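Local coordinates for protein methionine gamma-lyase (Trichomonas vaginalis, PDB 1E5E) that belongs to the PLP-dependent enzymes of the Cys/Met metabolism family and is built as an assembly of four copies of one chain, at residues A9-H14 with I71-K76; G138-H143 with E167-D172; P190-P195 with I262-E267; S268-K273 with D382-D387; F314-G319 with K324-N329. All blocks are in the same frame, centred on the assembly; numbering follows the deposited sequence. Where two conformers were deposited one is given.

Contact 1 of 5, residues A9-H14 with I71-K76; sequences ATACIH and IAFLEK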
# COMPACT_ATOMS: atom_id res chain seq x y z
N ALA A 9 21.02 16.35 8.04
CA ALA A 9 19.69 16.68 8.55
C ALA A 9 18.76 17.18 7.45
O ALA A 9 17.61 16.79 7.47
CB ALA A 9 19.73 17.74 9.66
N THR A 10 19.30 17.81 6.41
CA THR A 10 18.45 18.25 5.30
C THR A 10 18.38 17.19 4.22
O THR A 10 17.35 16.91 3.63
CB THR A 10 19.00 19.58 4.74
OG1 THR A 10 18.91 20.52 5.84
CG2 THR A 10 18.26 20.06 3.51
N ALA A 11 19.52 16.53 4.00
CA ALA A 11 19.65 15.56 2.96
C ALA A 11 18.78 14.34 3.18
O ALA A 11 18.32 13.78 2.17
CB ALA A 11 21.10 15.11 2.83
N CYS A 12 18.49 13.93 4.39
CA CYS A 12 17.63 12.75 4.52
C CYS A 12 16.22 13.04 4.04
O CYS A 12 15.51 12.09 3.67
CB CYS A 12 17.65 12.14 5.93
SG CYS A 12 17.03 13.28 7.14
N ILE A 13 15.84 14.32 3.90
CA ILE A 13 14.60 14.72 3.26
C ILE A 13 14.86 15.15 1.83
O ILE A 13 14.07 14.72 0.98
CB ILE A 13 13.96 15.89 4.01
CG1 ILE A 13 13.59 15.42 5.43
CG2 ILE A 13 12.74 16.53 3.37
CD1 ILE A 13 13.59 16.65 6.33
N HIS A 14 15.87 15.98 1.55
CA HIS A 14 16.04 16.57 0.23
C HIS A 14 17.17 16.11 -0.68
O HIS A 14 17.26 16.63 -1.80
CB HIS A 14 16.20 18.11 0.40
CG HIS A 14 15.07 18.80 1.10
ND1 HIS A 14 13.92 19.14 0.43
CD2 HIS A 14 14.89 19.20 2.39
CE1 HIS A 14 13.08 19.73 1.25
NE2 HIS A 14 13.64 19.79 2.43
N ILE A 71 20.43 7.49 -0.27
CA ILE A 71 21.35 6.76 0.61
C ILE A 71 22.80 6.90 0.14
O ILE A 71 23.68 7.09 0.98
CB ILE A 71 21.01 5.25 0.68
CG1 ILE A 71 19.60 4.98 1.23
CG2 ILE A 71 22.05 4.45 1.45
CD1 ILE A 71 19.44 5.44 2.67
N ALA A 72 23.05 6.84 -1.18
CA ALA A 72 24.40 7.03 -1.70
C ALA A 72 24.90 8.42 -1.29
O ALA A 72 26.07 8.56 -0.94
CB ALA A 72 24.47 7.06 -3.22
N PHE A 73 24.02 9.44 -1.34
CA PHE A 73 24.44 10.77 -0.88
C PHE A 73 24.80 10.73 0.60
O PHE A 73 25.87 11.25 0.99
CB PHE A 73 23.37 11.83 -1.18
CG PHE A 73 23.81 13.21 -0.80
CD1 PHE A 73 23.71 13.65 0.50
CD2 PHE A 73 24.34 14.04 -1.77
CE1 PHE A 73 24.20 14.91 0.85
CE2 PHE A 73 24.77 15.32 -1.44
CZ PHE A 73 24.71 15.74 -0.12
N LEU A 74 23.92 10.15 1.43
CA LEU A 74 24.17 10.10 2.87
C LEU A 74 25.42 9.31 3.25
O LEU A 74 26.06 9.68 4.24
CB LEU A 74 22.95 9.54 3.63
CG LEU A 74 21.72 10.51 3.55
CD1 LEU A 74 20.46 9.80 4.07
CD2 LEU A 74 21.98 11.76 4.39
N GLU A 75 25.82 8.28 2.49
CA GLU A 75 27.01 7.51 2.77
C GLU A 75 28.26 8.01 2.06
O GLU A 75 29.36 7.46 2.14
CB GLU A 75 26.76 6.04 2.42
CG GLU A 75 25.85 5.37 3.48
CD GLU A 75 26.61 5.03 4.77
OE1 GLU A 75 27.71 5.59 4.98
OE2 GLU A 75 26.12 4.27 5.62
N LYS A 76 28.12 9.02 1.23
CA LYS A 76 29.12 9.61 0.37
C LYS A 76 29.70 8.58 -0.59
O LYS A 76 30.92 8.54 -0.78
CB LYS A 76 30.20 10.30 1.22
CG LYS A 76 29.69 11.45 2.09
CD LYS A 76 30.86 11.98 2.94
CE LYS A 76 30.52 13.38 3.44
NZ LYS A 76 31.29 13.76 4.68

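Contact 2 of 5, residues G138-H143 with E167-D172; sequences GEVKKH and ERVCKD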
# COMPACT_ATOMS: atom_id res chain seq x y z
N GLY A 138 47.28 -6.66 13.91
CA GLY A 138 47.94 -7.76 13.26
C GLY A 138 47.09 -8.90 12.74
O GLY A 138 47.42 -9.55 11.73
N GLU A 139 45.94 -9.21 13.34
CA GLU A 139 45.19 -10.37 12.87
C GLU A 139 44.82 -10.31 11.40
O GLU A 139 44.90 -11.36 10.75
CB GLU A 139 44.01 -10.61 13.79
CG GLU A 139 44.39 -11.05 15.19
CD GLU A 139 45.21 -12.34 15.15
OE1 GLU A 139 44.63 -13.41 14.94
OE2 GLU A 139 46.45 -12.20 15.29
N VAL A 140 44.49 -9.16 10.84
CA VAL A 140 44.09 -9.07 9.45
C VAL A 140 45.26 -9.44 8.56
O VAL A 140 45.19 -10.44 7.83
CB VAL A 140 43.55 -7.68 9.06
CG1 VAL A 140 43.44 -7.57 7.55
CG2 VAL A 140 42.21 -7.43 9.72
N LYS A 141 46.34 -8.67 8.66
CA LYS A 141 47.51 -8.93 7.85
C LYS A 141 48.02 -10.36 7.99
O LYS A 141 48.37 -10.99 6.98
CB LYS A 141 48.65 -7.96 8.17
CG LYS A 141 49.18 -7.36 6.87
CD LYS A 141 50.66 -7.00 6.93
CE LYS A 141 51.23 -6.89 5.52
NZ LYS A 141 50.79 -8.05 4.68
N LYS A 142 47.98 -10.95 9.19
CA LYS A 142 48.47 -12.32 9.34
C LYS A 142 47.63 -13.34 8.58
O LYS A 142 48.11 -14.45 8.26
CB LYS A 142 48.52 -12.72 10.82
CG LYS A 142 49.69 -12.10 11.57
CD LYS A 142 49.55 -12.22 13.09
CE LYS A 142 50.63 -11.36 13.76
NZ LYS A 142 50.30 -11.11 15.19
N HIS A 143 46.34 -13.06 8.34
CA HIS A 143 45.53 -14.06 7.66
C HIS A 143 45.39 -13.85 6.18
O HIS A 143 44.72 -14.63 5.53
CB HIS A 143 44.14 -14.11 8.30
CG HIS A 143 44.26 -14.69 9.68
ND1 HIS A 143 44.61 -13.91 10.76
CD2 HIS A 143 44.05 -15.95 10.12
CE1 HIS A 143 44.60 -14.68 11.85
NE2 HIS A 143 44.29 -15.90 11.47
N GLU A 167 40.03 2.35 10.06
CA GLU A 167 41.19 2.83 9.31
C GLU A 167 42.34 1.81 9.33
O GLU A 167 42.92 1.51 8.29
CB GLU A 167 41.68 4.16 9.82
CG GLU A 167 42.72 4.74 8.87
CD GLU A 167 42.94 6.21 9.14
OE1 GLU A 167 42.28 6.81 10.03
OE2 GLU A 167 43.75 6.80 8.40
N ARG A 168 42.58 1.23 10.51
CA ARG A 168 43.60 0.24 10.67
C ARG A 168 43.35 -1.02 9.84
O ARG A 168 44.29 -1.50 9.19
CB ARG A 168 43.79 -0.25 12.12
CG ARG A 168 45.18 -0.92 12.19
CD ARG A 168 45.59 -1.21 13.63
NE ARG A 168 44.71 -2.27 14.15
CZ ARG A 168 43.97 -2.02 15.24
NH1 ARG A 168 44.00 -0.83 15.85
NH2 ARG A 168 43.18 -3.00 15.67
N VAL A 169 42.11 -1.52 9.91
CA VAL A 169 41.77 -2.71 9.15
C VAL A 169 41.96 -2.40 7.67
O VAL A 169 42.47 -3.26 6.93
CB VAL A 169 40.33 -3.16 9.48
CG1 VAL A 169 39.79 -4.19 8.49
CG2 VAL A 169 40.22 -3.70 10.91
N CYS A 170 41.52 -1.24 7.20
CA CYS A 170 41.66 -0.94 5.79
C CYS A 170 43.12 -0.85 5.35
O CYS A 170 43.47 -1.38 4.30
CB CYS A 170 40.89 0.34 5.42
SG CYS A 170 39.10 0.07 5.53
N LYS A 171 43.97 -0.19 6.14
CA LYS A 171 45.39 -0.11 5.74
C LYS A 171 46.01 -1.50 5.68
O LYS A 171 46.64 -1.84 4.69
CB LYS A 171 46.19 0.79 6.66
CG LYS A 171 45.70 2.25 6.56
CD LYS A 171 46.48 2.96 7.66
CE LYS A 171 46.31 4.46 7.72
NZ LYS A 171 46.75 4.91 9.09
N ASP A 172 45.72 -2.37 6.63
CA ASP A 172 46.19 -3.75 6.54
C ASP A 172 45.62 -4.52 5.34
O ASP A 172 46.36 -5.23 4.64
CB ASP A 172 45.89 -4.44 7.87
CG ASP A 172 46.76 -3.87 8.99
OD1 ASP A 172 47.64 -2.98 8.86
OD2 ASP A 172 46.51 -4.30 10.13
O HOH W 1 47.44 -4.21 12.70
O HOH W 2 46.41 -6.67 10.63

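Contact 3 of 5, residues P190-P195 with I262-E267; sequences PMITNP and IRMKAE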
# COMPACT_ATOMS: atom_id res chain seq x y z
N PRO A 190 23.88 5.94 8.31
CA PRO A 190 24.67 6.95 7.68
C PRO A 190 24.68 8.23 8.50
O PRO A 190 25.52 9.10 8.24
CB PRO A 190 24.02 7.22 6.31
CG PRO A 190 23.13 6.05 6.05
CD PRO A 190 22.77 5.49 7.42
N MET A 191 23.83 8.34 9.53
CA MET A 191 23.84 9.55 10.33
C MET A 191 24.99 9.48 11.32
O MET A 191 25.33 10.53 11.82
CB MET A 191 22.60 9.71 11.18
CG MET A 191 21.31 10.11 10.52
SD MET A 191 21.49 11.59 9.49
CE MET A 191 21.59 10.73 7.93
N ILE A 192 25.49 8.29 11.63
CA ILE A 192 26.47 8.22 12.72
C ILE A 192 27.85 8.00 12.11
O ILE A 192 28.83 8.57 12.55
CB ILE A 192 26.07 7.12 13.72
CG1 ILE A 192 24.90 7.63 14.60
CG2 ILE A 192 27.25 6.68 14.58
CD1 ILE A 192 24.39 6.65 15.64
N THR A 193 27.90 7.14 11.11
CA THR A 193 29.16 6.83 10.46
C THR A 193 29.07 6.73 8.96
O THR A 193 28.13 6.13 8.42
CB THR A 193 29.67 5.45 10.97
OG1 THR A 193 29.97 5.53 12.39
CG2 THR A 193 31.00 5.10 10.31
N ASN A 194 30.08 7.20 8.27
CA ASN A 194 30.25 6.99 6.83
C ASN A 194 31.56 6.20 6.71
O ASN A 194 32.67 6.75 6.62
CB ASN A 194 30.37 8.31 6.07
CG ASN A 194 29.06 9.08 6.04
OD1 ASN A 194 29.04 10.31 5.88
ND2 ASN A 194 27.91 8.43 6.21
N PRO A 195 31.51 4.87 6.72
CA PRO A 195 32.71 4.06 6.72
C PRO A 195 33.67 4.34 5.58
O PRO A 195 34.89 4.18 5.84
CB PRO A 195 32.23 2.62 6.76
CG PRO A 195 30.80 2.73 7.27
CD PRO A 195 30.27 4.06 6.84
N ILE A 262 16.33 12.97 13.12
CA ILE A 262 15.76 13.27 14.44
C ILE A 262 15.54 12.03 15.27
O ILE A 262 15.55 12.15 16.49
CB ILE A 262 14.45 14.10 14.38
CG1 ILE A 262 13.40 13.39 13.52
CG2 ILE A 262 14.77 15.49 13.82
CD1 ILE A 262 12.03 14.05 13.59
N ARG A 263 15.34 10.88 14.69
CA ARG A 263 15.19 9.61 15.39
C ARG A 263 16.54 9.14 15.96
O ARG A 263 16.67 8.81 17.15
CB ARG A 263 14.68 8.52 14.42
CG ARG A 263 13.20 8.62 14.12
CD ARG A 263 12.64 7.45 13.32
NE ARG A 263 13.07 7.37 11.92
CZ ARG A 263 14.04 6.59 11.48
NH1 ARG A 263 14.73 5.81 12.33
NH2 ARG A 263 14.31 6.56 10.18
N MET A 264 17.59 9.19 15.16
CA MET A 264 18.91 8.77 15.63
C MET A 264 19.37 9.63 16.83
O MET A 264 19.94 9.09 17.77
CB MET A 264 20.03 8.79 14.59
CG MET A 264 19.87 7.80 13.44
SD MET A 264 19.47 6.12 13.99
CE MET A 264 20.92 5.60 14.89
N LYS A 265 19.15 10.92 16.76
CA LYS A 265 19.50 11.82 17.83
C LYS A 265 18.70 11.49 19.08
O LYS A 265 19.29 11.32 20.13
CB LYS A 265 19.26 13.31 17.54
CG LYS A 265 20.13 13.75 16.37
CD LYS A 265 20.00 15.24 16.05
CE LYS A 265 21.32 15.67 15.39
NZ LYS A 265 21.25 17.10 14.95
N ALA A 266 17.38 11.44 18.92
CA ALA A 266 16.53 11.11 20.06
C ALA A 266 16.86 9.73 20.61
O ALA A 266 16.91 9.60 21.84
CB ALA A 266 15.07 11.16 19.63
N GLU A 267 17.12 8.73 19.74
CA GLU A 267 17.44 7.41 20.27
C GLU A 267 18.79 7.33 20.97
O GLU A 267 18.92 6.57 21.95
CB GLU A 267 17.34 6.35 19.13
CG GLU A 267 15.89 6.21 18.68
CD GLU A 267 15.58 5.55 17.37
OE1 GLU A 267 16.50 5.04 16.71
OE2 GLU A 267 14.37 5.54 16.97

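Contact 4 of 5, residues S268-K273 with D382-D387; sequences SENAMK and DELIAD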
# COMPACT_ATOMS: atom_id res chain seq x y z
N SER A 268 19.81 8.00 20.49
CA SER A 268 21.15 8.06 21.08
C SER A 268 21.12 8.72 22.47
O SER A 268 21.68 8.23 23.46
CB SER A 268 22.07 8.85 20.13
OG SER A 268 22.31 8.02 18.94
N GLU A 269 20.38 9.83 22.57
CA GLU A 269 20.22 10.57 23.80
C GLU A 269 19.51 9.69 24.84
O GLU A 269 20.04 9.59 25.96
CB GLU A 269 19.41 11.85 23.64
CG GLU A 269 20.09 12.88 22.80
CD GLU A 269 19.21 13.96 22.20
OE1 GLU A 269 19.78 14.91 21.59
OE2 GLU A 269 17.96 13.85 22.17
N ASN A 270 18.47 8.98 24.42
CA ASN A 270 17.80 8.08 25.32
C ASN A 270 18.73 6.95 25.78
O ASN A 270 18.72 6.55 26.94
CB ASN A 270 16.55 7.44 24.70
CG ASN A 270 15.30 8.28 24.74
OD1 ASN A 270 15.19 9.27 25.49
ND2 ASN A 270 14.31 7.85 23.97
N ALA A 271 19.46 6.40 24.83
CA ALA A 271 20.34 5.28 25.08
C ALA A 271 21.44 5.66 26.09
O ALA A 271 21.68 4.90 27.02
CB ALA A 271 21.02 4.75 23.80
N MET A 272 22.00 6.86 25.96
CA MET A 272 23.00 7.26 26.96
C MET A 272 22.33 7.21 28.34
O MET A 272 22.95 6.66 29.27
CB MET A 272 23.61 8.62 26.68
CG MET A 272 24.68 9.06 27.68
SD MET A 272 26.10 7.93 27.79
CE MET A 272 27.09 8.40 26.40
N LYS A 273 21.10 7.73 28.51
CA LYS A 273 20.50 7.71 29.84
C LYS A 273 20.22 6.29 30.33
O LYS A 273 20.51 5.97 31.48
CB LYS A 273 19.17 8.49 29.91
CG LYS A 273 19.38 9.97 29.65
CD LYS A 273 18.10 10.71 29.31
CE LYS A 273 18.41 12.21 29.11
NZ LYS A 273 17.13 12.85 28.66
N ASP A 382 12.63 8.41 31.14
CA ASP A 382 12.24 8.04 32.49
C ASP A 382 11.28 6.85 32.52
O ASP A 382 11.47 5.93 33.32
CB ASP A 382 11.61 9.22 33.25
CG ASP A 382 12.66 10.27 33.57
OD1 ASP A 382 13.86 9.99 33.72
OD2 ASP A 382 12.35 11.47 33.61
N GLU A 383 10.30 6.82 31.60
CA GLU A 383 9.48 5.60 31.52
C GLU A 383 10.32 4.39 31.15
O GLU A 383 10.06 3.31 31.71
CB GLU A 383 8.26 5.77 30.63
CG GLU A 383 7.18 6.59 31.34
CD GLU A 383 6.14 7.11 30.36
OE1 GLU A 383 6.48 7.46 29.20
OE2 GLU A 383 4.98 7.29 30.77
N LEU A 384 11.28 4.48 30.24
CA LEU A 384 12.11 3.33 29.92
C LEU A 384 12.89 2.87 31.16
O LEU A 384 13.01 1.69 31.47
CB LEU A 384 13.11 3.69 28.80
CG LEU A 384 12.47 3.94 27.42
CD1 LEU A 384 13.48 4.54 26.45
CD2 LEU A 384 11.90 2.64 26.86
N ILE A 385 13.55 3.78 31.86
CA ILE A 385 14.34 3.44 33.04
C ILE A 385 13.41 2.85 34.10
O ILE A 385 13.79 1.81 34.63
CB ILE A 385 15.04 4.68 33.62
CG1 ILE A 385 16.21 5.06 32.69
CG2 ILE A 385 15.49 4.41 35.06
CD1 ILE A 385 16.77 6.47 32.92
N ALA A 386 12.22 3.42 34.29
CA ALA A 386 11.28 2.80 35.23
C ALA A 386 10.88 1.39 34.83
O ALA A 386 10.61 0.57 35.73
CB ALA A 386 10.02 3.66 35.46
N ASP A 387 10.83 1.05 33.52
CA ASP A 387 10.48 -0.33 33.18
C ASP A 387 11.64 -1.24 33.59
O ASP A 387 11.43 -2.40 34.03
CB ASP A 387 10.20 -0.42 31.67
CG ASP A 387 9.52 -1.69 31.24
OD1 ASP A 387 8.82 -2.33 32.07
OD2 ASP A 387 9.68 -2.09 30.05

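Contact 5 of 5, residues F314-G319 with K324-N329; sequences FILKSG and KKLLDN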
# COMPACT_ATOMS: atom_id res chain seq x y z
N PHE A 314 24.00 -5.83 27.55
CA PHE A 314 24.36 -5.94 28.96
C PHE A 314 24.19 -7.38 29.40
O PHE A 314 23.57 -8.26 28.78
CB PHE A 314 23.62 -4.98 29.90
CG PHE A 314 22.12 -5.16 29.92
CD1 PHE A 314 21.33 -4.69 28.87
CD2 PHE A 314 21.49 -5.74 30.98
CE1 PHE A 314 19.95 -4.85 28.87
CE2 PHE A 314 20.10 -5.92 31.01
CZ PHE A 314 19.34 -5.46 29.95
N ILE A 315 24.95 -7.64 30.47
CA ILE A 315 24.97 -8.98 31.06
C ILE A 315 24.56 -8.88 32.53
O ILE A 315 24.98 -8.00 33.29
CB ILE A 315 26.34 -9.64 30.87
CG1 ILE A 315 26.84 -9.66 29.43
CG2 ILE A 315 26.36 -11.07 31.42
CD1 ILE A 315 28.37 -9.84 29.31
N LEU A 316 23.60 -9.74 32.89
CA LEU A 316 23.14 -9.78 34.26
C LEU A 316 24.02 -10.76 35.06
O LEU A 316 24.41 -11.82 34.58
CB LEU A 316 21.70 -10.23 34.43
CG LEU A 316 20.61 -9.38 33.76
CD1 LEU A 316 19.25 -10.08 33.85
CD2 LEU A 316 20.54 -7.97 34.30
N LYS A 317 24.25 -10.42 36.33
CA LYS A 317 25.07 -11.27 37.21
C LYS A 317 24.37 -12.60 37.46
O LYS A 317 25.05 -13.61 37.52
CB LYS A 317 25.38 -10.64 38.55
CG LYS A 317 26.27 -9.41 38.54
CD LYS A 317 26.20 -8.70 39.90
CE LYS A 317 27.15 -7.50 39.89
NZ LYS A 317 26.90 -6.65 41.08
N SER A 318 23.04 -12.69 37.30
CA SER A 318 22.37 -13.96 37.52
C SER A 318 22.29 -14.77 36.24
O SER A 318 21.51 -15.73 36.24
CB SER A 318 20.97 -13.77 38.13
OG SER A 318 20.26 -12.78 37.39
N GLY A 319 23.02 -14.41 35.18
CA GLY A 319 23.07 -15.25 34.01
C GLY A 319 21.78 -15.45 33.22
O GLY A 319 20.94 -14.57 33.08
N LYS A 324 16.02 -14.31 31.38
CA LYS A 324 14.64 -14.67 31.06
C LYS A 324 13.64 -14.00 31.98
O LYS A 324 12.62 -13.46 31.52
CB LYS A 324 14.49 -16.19 31.11
CG LYS A 324 15.28 -16.84 29.97
CD LYS A 324 14.76 -18.25 29.70
CE LYS A 324 15.23 -19.22 30.79
NZ LYS A 324 14.42 -20.48 30.81
N LYS A 325 13.93 -13.99 33.28
CA LYS A 325 13.00 -13.35 34.21
C LYS A 325 12.85 -11.87 33.89
O LYS A 325 11.78 -11.30 34.09
CB LYS A 325 13.36 -13.52 35.68
N LEU A 326 13.97 -11.19 33.63
CA LEU A 326 13.86 -9.76 33.35
C LEU A 326 13.08 -9.52 32.05
O LEU A 326 12.20 -8.70 32.04
CB LEU A 326 15.25 -9.12 33.19
CG LEU A 326 15.26 -7.67 32.69
CD1 LEU A 326 14.70 -6.72 33.73
CD2 LEU A 326 16.69 -7.29 32.28
N LEU A 327 13.40 -10.26 30.98
CA LEU A 327 12.77 -10.07 29.69
C LEU A 327 11.29 -10.45 29.71
O LEU A 327 10.54 -9.62 29.22
CB LEU A 327 13.49 -10.74 28.53
CG LEU A 327 14.62 -9.90 27.88
CD1 LEU A 327 15.50 -9.15 28.87
CD2 LEU A 327 15.46 -10.86 27.04
N ASP A 328 10.95 -11.44 30.55
CA ASP A 328 9.54 -11.76 30.67
C ASP A 328 8.80 -10.75 31.52
O ASP A 328 7.58 -10.83 31.45
CB ASP A 328 9.33 -13.16 31.28
CG ASP A 328 9.89 -14.20 30.33
OD1 ASP A 328 10.30 -13.91 29.19
OD2 ASP A 328 9.98 -15.39 30.72
N ASN A 329 9.40 -9.86 32.30
CA ASN A 329 8.59 -8.98 33.14
C ASN A 329 8.59 -7.51 32.73
O ASN A 329 8.18 -6.58 33.43
CB ASN A 329 9.09 -9.20 34.59
CG ASN A 329 8.63 -10.56 35.09
OD1 ASN A 329 7.41 -10.84 35.16
ND2 ASN A 329 9.54 -11.51 35.27

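Contact 1 of 5, residues A9-H14 with I71-K76
Ala11 and Leu74 mark the closest backbone approach of two nearly antiparallel helices: their CA atoms lie 7.1 Å apart, and the axes of helix 9-14 and helix 71-75 come within 9.6 Å at an angle of 165°. The second helix stops just past the contact, where Lys76 takes a positive phi and closes a Schellman motif. At that spacing a methyl group can reach into the opposite helix. Ala11 does so, its CB sitting in the notch between two consecutive side chains, with Phe73 CE1 at 3.7 Å and Leu74 CD2 at 3.8 Å from it, the two arriving from directions roughly at right angles. Phe73 carries its ring beside its own carbonyl carbon (chi1 -177°), which swings CD1 and CE1 over to Ala11. Of the two Leu74 methyls, CD2 lies against Ala11 CB and near Cys12 N, while CD1 is 4.1 Å from Cys12 CB. Leu257 of helix 247-257 closes over the same patch, touching both Cys12 and Leu74. The polar groups of both helices bond elsewhere. His14 NE2 bonds to Glu379 of a second subunit and Thr10 OG1 to the backbone N of Asp380 of that subunit, while Glu75 OE2 takes hydrogen bonds from His205 and Asn185. Between the segments themselves the chemistry is purely apolar: a small buried contact made by the fit of Ala11 CB against Leu74 and, obliquely, the Phe73 ring, on which no polar group is spent.

Contact 2 of 5, residues G138-H143 with E167-D172
With CG1 of Val140 beside the carbonyl carbon (chi1 168°), that methyl faces Asp172, 4.0 Å from its CB. Asp172 in turn keeps CG beside its own N (chi1 -69°), and the carboxylate reaches back toward the start of helix 139-143. The two side chains cross obliquely, and a second apolar touch joins Val140 CG2 to Val169 CG1 at 4.2 Å. Farther out Lys141 only brushes the other helix with the root of its chain, its CG 4.2 Å from Asp172 O, before the amine leads away. The two short helices run almost parallel, crossing at -19° with axes 9.2 Å apart. Water joins the polar parts. Water 1 accepts from Gly138 N and donates to Asp172 OD2, at 2.7 Å in each case. Water 2 accepts from Lys141 N at 2.8 Å and leads to the same OD2, although that last leg is modelled too short to trust in length. Within helix 139-143, His143 ND1 donates to Glu139 O at 2.6 Å, nearly straight, with the carbonyl oxygen close to the ring plane, which helps to hold the ring's rotation. Beneath, Val140 rests on Ile132 and Val169 on Val151 and Phe153, so both helices lie on one side of the large sheet. Gly138 is the N-cap, and Lys141 sits in the first turn, where backbone N-H groups lack helical acceptors. A carboxylate reaching them through water probably complements the positive end of the helix dipole without entering the helix, and may itself be stabilised as an anion there.

Contact 3 of 5, residues P190-P195 with I262-E267
Met264 meets two residues of a loop with two parts of one bent chain. Its CG lies 4.0 Å from CG of Met191, the two methionine chains slanting past one another, and Met191 then folds away at chi2 and chi3 so that its sulfur leaves the contact. A further bend about the CG-SD bond (chi3 -65°) brings CE of Met264 to 3.7 Å from CD1 of Ile192. Here the side chains stand at about a right angle, with the extended isoleucine (chi2 180°) reaching out to the methyl. All three residues are buried, and between the two segments the touches are all apolar. Polar bonds of the loop lie elsewhere: Asn194 ND2 makes weak bonds back to Pro190 O and Thr193 O and a sounder one to Glu75, while Thr193 OG1 bonds to Gln304 O. Met264 also touches Tyr210. The loop 190-195, between strands 180-184 and 202-206 of the large sheet, thus lies between helix 62-75, where Leu74 backs Met191 and Pro190, and the long helix 260-279.

Contact 4 of 5, residues S268-K273 with D382-D387
Asn270 ND2 is gripped by two backbone oxygens, those of Gly377 and Glu379, in the chain that leads into helix 381-396, and the same nitrogen rests 4.2 Å from CD1 of Leu384. The amide is thus held by the approach to the second helix, while against the helix itself it offers plain van der Waals contact. One turn past Asn270, Lys273 meets Ile385, the residue after Leu384. CG1 of the isoleucine is placed beside its own backbone N (chi1 -73°) and its chain is extended from there, which carries CD1 of Ile385 out to 4.0 Å from Lys273 O and 4.3 Å from Lys273 CB. The lysine therefore touches with its backbone and the first carbon of its side chain. Its amine extends outward, and NZ of Lys273 stays 6.7 Å from Asp382 OD1, too far for an ion pair although the charges are opposite and might attract weakly. The backbones keep their distance, the nearest CA pair being Lys273 and Ile385 at 8.1 Å. Apolar partners fill in around the pair of touches: Leu384 also packs on Val274 and Ile385 on Tyr277, both farther along the first helix. Away from this face Asp387 bonds through its carboxylate to the backbone N of Lys331, Leu332 and Ile333, in the chain after helix 319-328, and Glu383 OE1 bonds to Thr7 OG1 of a second subunit. The long helix 260-279 is in this way joined to the C-terminal helix 381-396, which follows strand 371-375 of the smaller five-stranded sheet.

Contact 5 of 5, residues F314-G319 with K324-N329
Leu326 fills the tight part of the contact, its CD2 touching both Phe314 and Leu316. The methyl lies at the edge of the Phe314 ring, near its plane, 3.9 Å from CE2 and 4.0 Å from CZ, the two side chains coming from opposite directions. Phe314 reaches it with CG lodged between backbone N and carbonyl carbon (chi1 61°). Leu316 CD1 slants in from the strand to 4.1 Å from the same CD2 of Leu326. Ile372 backs both strand residues, and Leu392 of helix 381-396 covers Leu316 and Leu326, so this cluster is buried. The other end is different. Lys317 and Ser318 are exposed in the type I turn from Leu316 to Gly319, which Gly319 N closes onto Leu316 O at 3.0 Å, and Lys325 has no modelled atoms beyond CB. Near the helix end the exposed Asn329 points ND2 back to Lys325 O, modelled too close (2.5 Å) for its length to be trusted, though Cys40 of a third subunit covers part of this end, at Leu327 and Asp328. Gly319 takes a positive phi (65°) as the chain swings from strand to helix. This is a strand-turn-helix unit, with helix 319-328 folded back on strand 311-316, a strand of the smaller sheet of a PLP-dependent enzyme.

In the fold
Contacts 1, 3 and 4 follow one another through the fold. Contacts 1 and 3 have centres 11 Å apart and touch, Glu75 OE1 to Asn194 ND2 at 3.1 Å. Contacts 3 and 4 share helix 260-279, with centres 17 Å apart and Ile192 CD1 4.1 Å from Ser268 OG. Contact 5 lies within the chain that contact 4 brackets, its nearest atoms about 5 Å away. Contact 2 lies on the large sheet, its centre 27 Å from that of contact 3 but its nearest atoms about 6 Å away. Thr10 of contact 1 bonds to Glu383 of a second subunit, in that copy's 382-387 segment. The Met264 side chain is about 13 Å from a bound PPJ, not in contact.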